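Local coordinates for putative integron gene cassette protein (Uncultured bacterium, PDB 3FUY) that is of unknown function, a protein encoded by a mobile integron gene cassette recovered from salt-marsh DNA, at residues N106-T117 with C149-E160. Numbering follows the deposited sequence.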
ATOM      1  N   ASN B 106     -20.441  -0.002  14.260  1.00 27.15           N
ATOM      2  CA  ASN B 106     -21.167  -0.767  13.261  1.00 27.68           C
ATOM      3  C   ASN B 106     -20.293  -1.136  12.061  1.00 28.87           C
ATOM      4  O   ASN B 106     -19.298  -0.454  11.759  1.00 27.03           O
ATOM      5  CB  ASN B 106     -22.365   0.037  12.768  1.00 30.70           C
ATOM      6  CG  ASN B 106     -23.135   0.664  13.907  1.00 36.05           C
ATOM      7  OD1 ASN B 106     -22.769   1.727  14.414  1.00 39.36           O
ATOM      8  ND2 ASN B 106     -24.176  -0.017  14.348  1.00 29.42           N
ATOM      9  N   ALA B 107     -20.667  -2.213  11.376  1.00 25.20           N
ATOM     10  CA  ALA B 107     -19.997  -2.572  10.137  1.00 28.10           C
ATOM     11  C   ALA B 107     -20.971  -3.039   9.070  1.00 29.61           C
ATOM     12  O   ALA B 107     -21.957  -3.729   9.354  1.00 26.26           O
ATOM     13  CB  ALA B 107     -18.910  -3.647  10.383  1.00 24.00           C
HETATM   14  N   MSE B 108     -20.672  -2.664   7.833  1.00 23.60           N
HETATM   15  CA  MSE B 108     -21.384  -3.187   6.682  1.00 25.30           C
HETATM   16  C   MSE B 108     -20.434  -4.081   5.871  1.00 25.24           C
HETATM   17  O   MSE B 108     -19.408  -3.618   5.363  1.00 25.36           O
HETATM   18  CB  MSE B 108     -21.913  -2.025   5.820  1.00 25.57           C
HETATM   19  CG  MSE B 108     -22.604  -2.465   4.544  1.00 24.90           C
HETATM   20 SE   MSE B 108     -24.302  -3.385   4.848  0.81 34.20          SE
HETATM   21  CE  MSE B 108     -25.358  -1.880   5.540  1.00 34.31           C
ATOM     22  N   VAL B 109     -20.772  -5.360   5.760  1.00 25.02           N
ATOM     23  CA  VAL B 109     -19.968  -6.311   5.000  1.00 26.35           C
ATOM     24  C   VAL B 109     -20.540  -6.552   3.608  1.00 25.49           C
ATOM     25  O   VAL B 109     -21.657  -7.046   3.478  1.00 30.40           O
ATOM     26  CB  VAL B 109     -19.891  -7.672   5.715  1.00 24.58           C
ATOM     27  CG1 VAL B 109     -18.925  -8.598   4.945  1.00 22.04           C
ATOM     28  CG2 VAL B 109     -19.451  -7.480   7.169  1.00 23.19           C
ATOM     29  N   TYR B 110     -19.775  -6.197   2.579  1.00 24.45           N
ATOM     30  CA  TYR B 110     -20.164  -6.429   1.185  1.00 24.85           C
ATOM     31  C   TYR B 110     -19.621  -7.760   0.701  1.00 26.16           C
ATOM     32  O   TYR B 110     -18.401  -7.976   0.709  1.00 23.14           O
ATOM     33  CB  TYR B 110     -19.608  -5.319   0.280  1.00 26.85           C
ATOM     34  CG  TYR B 110     -20.163  -3.973   0.603  1.00 27.48           C
ATOM     35  CD1 TYR B 110     -19.558  -3.159   1.550  1.00 27.89           C
ATOM     36  CD2 TYR B 110     -21.334  -3.522  -0.013  1.00 30.74           C
ATOM     37  CE1 TYR B 110     -20.092  -1.924   1.867  1.00 29.97           C
ATOM     38  CE2 TYR B 110     -21.864  -2.297   0.290  1.00 30.28           C
ATOM     39  CZ  TYR B 110     -21.249  -1.499   1.225  1.00 31.61           C
ATOM     40  OH  TYR B 110     -21.790  -0.269   1.506  1.00 29.81           O
ATOM     41  N   VAL B 111     -20.517  -8.636   0.268  1.00 22.99           N
ATOM     42  CA  VAL B 111     -20.150  -9.963  -0.188  1.00 27.03           C
ATOM     43  C   VAL B 111     -20.721 -10.136  -1.582  1.00 28.11           C
ATOM     44  O   VAL B 111     -21.702  -9.481  -1.929  1.00 25.81           O
ATOM     45  CB  VAL B 111     -20.716 -11.057   0.741  1.00 26.92           C
ATOM     46  CG1 VAL B 111     -20.245 -10.831   2.160  1.00 24.78           C
ATOM     47  CG2 VAL B 111     -22.265 -11.060   0.705  1.00 27.33           C
ATOM     48  N   ASP B 112     -20.082 -10.977  -2.385  1.00 23.85           N
ATOM     49  CA  ASP B 112     -20.604 -11.369  -3.691  1.00 27.05           C
ATOM     50  C   ASP B 112     -21.063 -12.812  -3.552  1.00 28.60           C
ATOM     51  O   ASP B 112     -20.365 -13.624  -2.937  1.00 28.45           O
ATOM     52  CB  ASP B 112     -19.505 -11.345  -4.775  1.00 27.77           C
ATOM     53  CG  ASP B 112     -19.191  -9.946  -5.314  1.00 29.07           C
ATOM     54  OD1 ASP B 112     -19.792  -8.945  -4.876  1.00 33.70           O
ATOM     55  OD2 ASP B 112     -18.311  -9.852  -6.204  1.00 30.11           O
ATOM     56  N   LEU B 113     -22.225 -13.138  -4.113  1.00 26.13           N
ATOM     57  CA  LEU B 113     -22.629 -14.528  -4.281  1.00 27.66           C
ATOM     58  C   LEU B 113     -22.467 -14.866  -5.758  1.00 29.26           C
ATOM     59  O   LEU B 113     -23.096 -14.244  -6.618  1.00 31.79           O
ATOM     60  CB  LEU B 113     -24.085 -14.768  -3.856  1.00 25.83           C
ATOM     61  CG  LEU B 113     -24.600 -16.204  -4.035  1.00 28.93           C
ATOM     62  CD1 LEU B 113     -24.102 -17.109  -2.915  1.00 26.93           C
ATOM     63  CD2 LEU B 113     -26.131 -16.250  -4.105  1.00 33.93           C
ATOM     64  N   ILE B 114     -21.618 -15.839  -6.055  1.00 27.60           N
ATOM     65  CA  ILE B 114     -21.372 -16.222  -7.444  1.00 30.25           C
ATOM     66  C   ILE B 114     -21.951 -17.599  -7.746  1.00 31.19           C
ATOM     67  O   ILE B 114     -21.523 -18.590  -7.163  1.00 32.91           O
ATOM     68  CB  ILE B 114     -19.860 -16.196  -7.787  1.00 29.67           C
ATOM     69  CG1 ILE B 114     -19.234 -14.865  -7.357  1.00 27.54           C
ATOM     70  CG2 ILE B 114     -19.648 -16.424  -9.277  1.00 29.52           C
ATOM     71  CD1 ILE B 114     -17.700 -14.829  -7.483  1.00 28.06           C
ATOM     72  N   VAL B 115     -22.934 -17.654  -8.648  1.00 33.34           N
ATOM     73  CA  VAL B 115     -23.495 -18.926  -9.098  1.00 32.01           C
ATOM     74  C   VAL B 115     -23.088 -19.205 -10.542  1.00 32.88           C
ATOM     75  O   VAL B 115     -22.661 -18.307 -11.258  1.00 37.72           O
ATOM     76  CB  VAL B 115     -25.044 -18.980  -8.973  1.00 36.78           C
ATOM     77  CG1 VAL B 115     -25.470 -18.840  -7.520  1.00 35.26           C
ATOM     78  CG2 VAL B 115     -25.690 -17.901  -9.822  1.00 40.14           C
ATOM     79  N   GLY B 116     -23.209 -20.458 -10.961  1.00 34.14           N
ATOM     80  CA  GLY B 116     -22.817 -20.843 -12.309  1.00 42.66           C
ATOM     81  C   GLY B 116     -23.815 -20.334 -13.336  1.00 46.89           C
ATOM     82  O   GLY B 116     -25.018 -20.344 -13.087  1.00 41.96           O
ATOM     83  N   THR B 117     -23.319 -19.883 -14.485  1.00 44.96           N
ATOM     84  CA  THR B 117     -24.189 -19.384 -15.550  1.00 45.45           C
ATOM     85  C   THR B 117     -25.319 -20.370 -15.865  1.00 50.67           C
ATOM     86  O   THR B 117     -26.405 -19.962 -16.283  1.00 53.51           O
ATOM     87  CB  THR B 117     -23.402 -19.078 -16.848  1.00 46.51           C
ATOM     88  OG1 THR B 117     -22.529 -20.174 -17.144  1.00 49.20           O
ATOM     89  CG2 THR B 117     -22.563 -17.816 -16.694  1.00 45.53           C
ATOM     90  N   CYS B 149     -19.362  -4.908  17.906  1.00 25.55           N
ATOM     91  CA  CYS B 149     -19.768  -4.321  16.645  1.00 24.95           C
ATOM     92  C   CYS B 149     -21.090  -4.946  16.204  1.00 26.11           C
ATOM     93  O   CYS B 149     -21.279  -6.157  16.333  1.00 23.80           O
ATOM     94  CB  CYS B 149     -18.700  -4.570  15.575  1.00 28.67           C
ATOM     95  SG  CYS B 149     -19.166  -3.949  13.944  1.00 31.60           S
ATOM     96  N   VAL B 150     -21.996  -4.123  15.691  1.00 24.14           N
ATOM     97  CA  VAL B 150     -23.262  -4.626  15.158  1.00 25.02           C
ATOM     98  C   VAL B 150     -23.129  -4.668  13.649  1.00 23.23           C
ATOM     99  O   VAL B 150     -22.809  -3.660  13.035  1.00 24.04           O
ATOM    100  CB  VAL B 150     -24.448  -3.715  15.515  1.00 27.05           C
ATOM    101  CG1 VAL B 150     -25.702  -4.191  14.803  1.00 26.87           C
ATOM    102  CG2 VAL B 150     -24.656  -3.673  17.030  1.00 27.66           C
ATOM    103  N   THR B 151     -23.396  -5.826  13.059  1.00 23.48           N
ATOM    104  CA  THR B 151     -23.064  -6.067  11.662  1.00 25.15           C
ATOM    105  C   THR B 151     -24.296  -6.174  10.762  1.00 26.83           C
ATOM    106  O   THR B 151     -25.322  -6.717  11.155  1.00 29.44           O
ATOM    107  CB  THR B 151     -22.185  -7.349  11.538  1.00 26.63           C
ATOM    108  OG1 THR B 151     -21.006  -7.195  12.335  1.00 23.68           O
ATOM    109  CG2 THR B 151     -21.778  -7.625  10.100  1.00 26.73           C
ATOM    110  N   GLN B 152     -24.194  -5.626   9.559  1.00 25.37           N
ATOM    111  CA  GLN B 152     -25.170  -5.878   8.509  1.00 26.26           C
ATOM    112  C   GLN B 152     -24.400  -6.290   7.269  1.00 29.52           C
ATOM    113  O   GLN B 152     -23.183  -6.062   7.179  1.00 26.24           O
ATOM    114  CB  GLN B 152     -25.971  -4.610   8.201  1.00 28.62           C
ATOM    115  CG  GLN B 152     -26.655  -3.981   9.407  1.00 32.50           C
ATOM    116  CD  GLN B 152     -27.736  -4.855  10.013  1.00 34.35           C
ATOM    117  OE1 GLN B 152     -28.343  -5.693   9.337  1.00 39.11           O
ATOM    118  NE2 GLN B 152     -27.994  -4.655  11.301  1.00 38.60           N
ATOM    119  N   PHE B 153     -25.083  -6.873   6.290  1.00 28.04           N
ATOM    120  CA  PHE B 153     -24.393  -7.162   5.035  1.00 28.41           C
ATOM    121  C   PHE B 153     -25.219  -6.822   3.798  1.00 30.11           C
ATOM    122  O   PHE B 153     -26.439  -6.662   3.871  1.00 25.90           O
ATOM    123  CB  PHE B 153     -23.899  -8.616   4.975  1.00 28.39           C
ATOM    124  CG  PHE B 153     -24.988  -9.627   4.779  1.00 28.59           C
ATOM    125  CD1 PHE B 153     -25.206 -10.199   3.540  1.00 31.46           C
ATOM    126  CD2 PHE B 153     -25.788 -10.016   5.833  1.00 29.86           C
ATOM    127  CE1 PHE B 153     -26.221 -11.137   3.360  1.00 32.75           C
ATOM    128  CE2 PHE B 153     -26.799 -10.955   5.660  1.00 31.11           C
ATOM    129  CZ  PHE B 153     -27.018 -11.518   4.422  1.00 29.50           C
ATOM    130  N   GLU B 154     -24.530  -6.695   2.671  1.00 24.72           N
ATOM    131  CA  GLU B 154     -25.170  -6.573   1.366  1.00 33.22           C
ATOM    132  C   GLU B 154     -24.563  -7.616   0.457  1.00 28.87           C
ATOM    133  O   GLU B 154     -23.329  -7.771   0.398  1.00 28.04           O
ATOM    134  CB  GLU B 154     -24.947  -5.188   0.748  1.00 32.15           C
ATOM    135  CG  GLU B 154     -25.867  -4.098   1.253  1.00 38.79           C
ATOM    136  CD  GLU B 154     -25.768  -2.834   0.410  1.00 40.89           C
ATOM    137  OE1 GLU B 154     -25.305  -2.931  -0.749  1.00 40.99           O
ATOM    138  OE2 GLU B 154     -26.142  -1.745   0.906  1.00 43.04           O
HETATM  139  N   MSE B 155     -25.425  -8.312  -0.272  1.00 30.16           N
HETATM  140  CA  MSE B 155     -25.002  -9.384  -1.146  1.00 31.88           C
HETATM  141  C   MSE B 155     -25.277  -9.078  -2.620  1.00 35.88           C
HETATM  142  O   MSE B 155     -26.427  -8.966  -3.047  1.00 35.71           O
HETATM  143  CB  MSE B 155     -25.714 -10.667  -0.743  1.00 29.35           C
HETATM  144  CG  MSE B 155     -25.356 -11.857  -1.597  1.00 32.29           C
HETATM  145 SE   MSE B 155     -26.010 -13.500  -0.746  0.71 42.19          SE
HETATM  146  CE  MSE B 155     -25.969 -12.876   1.064  1.00 40.91           C
ATOM    147  N   LYS B 156     -24.208  -8.942  -3.391  1.00 30.77           N
ATOM    148  CA  LYS B 156     -24.308  -8.749  -4.828  1.00 30.75           C
ATOM    149  C   LYS B 156     -24.350 -10.120  -5.490  1.00 34.70           C
ATOM    150  O   LYS B 156     -23.642 -11.045  -5.070  1.00 34.33           O
ATOM    151  CB  LYS B 156     -23.099  -7.938  -5.329  1.00 32.82           C
ATOM    152  CG  LYS B 156     -23.172  -7.547  -6.783  1.00 34.99           C
ATOM    153  CD  LYS B 156     -21.929  -6.804  -7.248  1.00 33.56           C
ATOM    154  CE  LYS B 156     -21.787  -5.469  -6.558  1.00 36.66           C
ATOM    155  NZ  LYS B 156     -20.477  -4.839  -6.898  1.00 37.22           N
ATOM    156  N   LEU B 157     -25.186 -10.266  -6.512  1.00 31.70           N
ATOM    157  CA  LEU B 157     -25.315 -11.538  -7.209  1.00 31.27           C
ATOM    158  C   LEU B 157     -24.588 -11.506  -8.552  1.00 37.59           C
ATOM    159  O   LEU B 157     -24.698 -10.545  -9.314  1.00 38.74           O
ATOM    160  CB  LEU B 157     -26.790 -11.881  -7.419  1.00 32.86           C
ATOM    161  CG  LEU B 157     -27.700 -11.641  -6.214  1.00 36.76           C
ATOM    162  CD1 LEU B 157     -29.192 -11.704  -6.608  1.00 37.26           C
ATOM    163  CD2 LEU B 157     -27.388 -12.647  -5.120  1.00 36.13           C
ATOM    164  N   ARG B 158     -23.835 -12.562  -8.836  1.00 33.20           N
ATOM    165  CA  ARG B 158     -23.095 -12.656 -10.086  1.00 36.36           C
ATOM    166  C   ARG B 158     -23.360 -14.014 -10.679  1.00 33.89           C
ATOM    167  O   ARG B 158     -23.680 -14.959  -9.967  1.00 33.95           O
ATOM    168  CB  ARG B 158     -21.576 -12.490  -9.855  1.00 31.63           C
ATOM    169  CG  ARG B 158     -21.155 -11.098  -9.390  1.00 33.42           C
ATOM    170  CD  ARG B 158     -19.647 -10.998  -9.205  1.00 30.81           C
ATOM    171  NE  ARG B 158     -19.205  -9.651  -8.831  1.00 32.16           N
ATOM    172  CZ  ARG B 158     -19.074  -8.638  -9.686  1.00 35.83           C
ATOM    173  NH1 ARG B 158     -19.337  -8.825 -10.977  1.00 34.91           N
ATOM    174  NH2 ARG B 158     -18.667  -7.443  -9.259  1.00 31.88           N
ATOM    175  N   GLU B 159     -23.226 -14.114 -11.992  1.00 38.02           N
ATOM    176  CA  GLU B 159     -23.165 -15.416 -12.620  1.00 38.74           C
ATOM    177  C   GLU B 159     -21.917 -15.441 -13.489  1.00 40.16           C
ATOM    178  O   GLU B 159     -21.491 -14.416 -14.032  1.00 38.66           O
ATOM    179  CB  GLU B 159     -24.436 -15.744 -13.411  1.00 41.85           C
ATOM    180  CG  GLU B 159     -24.579 -15.060 -14.760  1.00 49.55           C
ATOM    181  CD  GLU B 159     -25.865 -15.477 -15.490  1.00 55.42           C
ATOM    182  OE1 GLU B 159     -25.991 -16.662 -15.874  1.00 53.13           O
ATOM    183  OE2 GLU B 159     -26.747 -14.614 -15.681  1.00 58.84           O
ATOM    184  N   GLU B 160     -21.312 -16.616 -13.573  1.00 40.32           N
ATOM    185  CA  GLU B 160     -20.053 -16.783 -14.258  1.00 38.97           C
ATOM    186  C   GLU B 160     -19.971 -18.233 -14.663  1.00 39.63           C
ATOM    187  O   GLU B 160     -20.513 -19.097 -13.990  1.00 38.26           O
ATOM    188  CB  GLU B 160     -18.891 -16.459 -13.315  1.00 39.27           C
ATOM    189  CG  GLU B 160     -18.867 -15.030 -12.798  1.00 36.55           C
ATOM    190  CD  GLU B 160     -18.313 -14.054 -13.817  1.00 39.79           C
ATOM    191  OE1 GLU B 160     -17.999 -14.484 -14.945  1.00 40.43           O
ATOM    192  OE2 GLU B 160     -18.198 -12.854 -13.491  1.00 40.30           O
TER
HETATM  193  O   HOH W   1     -25.021   0.664   1.937  1.00 52.70           O
HETATM  194  O   HOH W   2     -18.511  -6.924  -6.403  1.00 34.12           O
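Ala107 N to Val150 O starts a run of backbone hydrogen bonds that joins strands 106-116 and 150-160 in parallel and ends at Thr117 N to Glu160 O. The odd-numbered residues from Ala107 to Val115 both donate and accept, each bonding the residues before and after its own neighbour; the shortest bond, Leu113 N to Lys156 O, is 2.7 Å.

The charged contact lies on the face of Tyr110, Asp112 and Arg158. Arg158 runs out nearly straight (chi2 -179°, chi3 177°), which carries NE to Asp112 OD2 at 2.8 Å, a salt bridge edge-on for the guanidinium but reaching the oxygen from above the carboxylate plane. Arg95 of strand 91-100 holds the same oxygen, while a water links Asp112 OD1 (2.8 Å), Lys156 NZ and Arg158 NH2; Lys156 also pairs with Asp177. An asparagine in place of Asp112 would probably leave Arg158 and Arg95 without their shared negative charge. Two residues before Asp112, Tyr110 CE2 lies 3.6 Å from Glu154 OE1, ring and carboxylate planes 71° apart.

The other face is mostly apolar: Val111 CG2 meets Met155 CB at 3.8 Å, and the Leu113 and Leu157 side chains meet at an angle, CD2 to CD2 at 3.9 Å. Helix 121-138 covers Leu113 and Met155; helix 59-79 covers Ala107 and Val111. The pair forms the two strands of a beta-alpha-beta crossover through helix 121-138, with 150-160 outermost in the chain's mixed sheet.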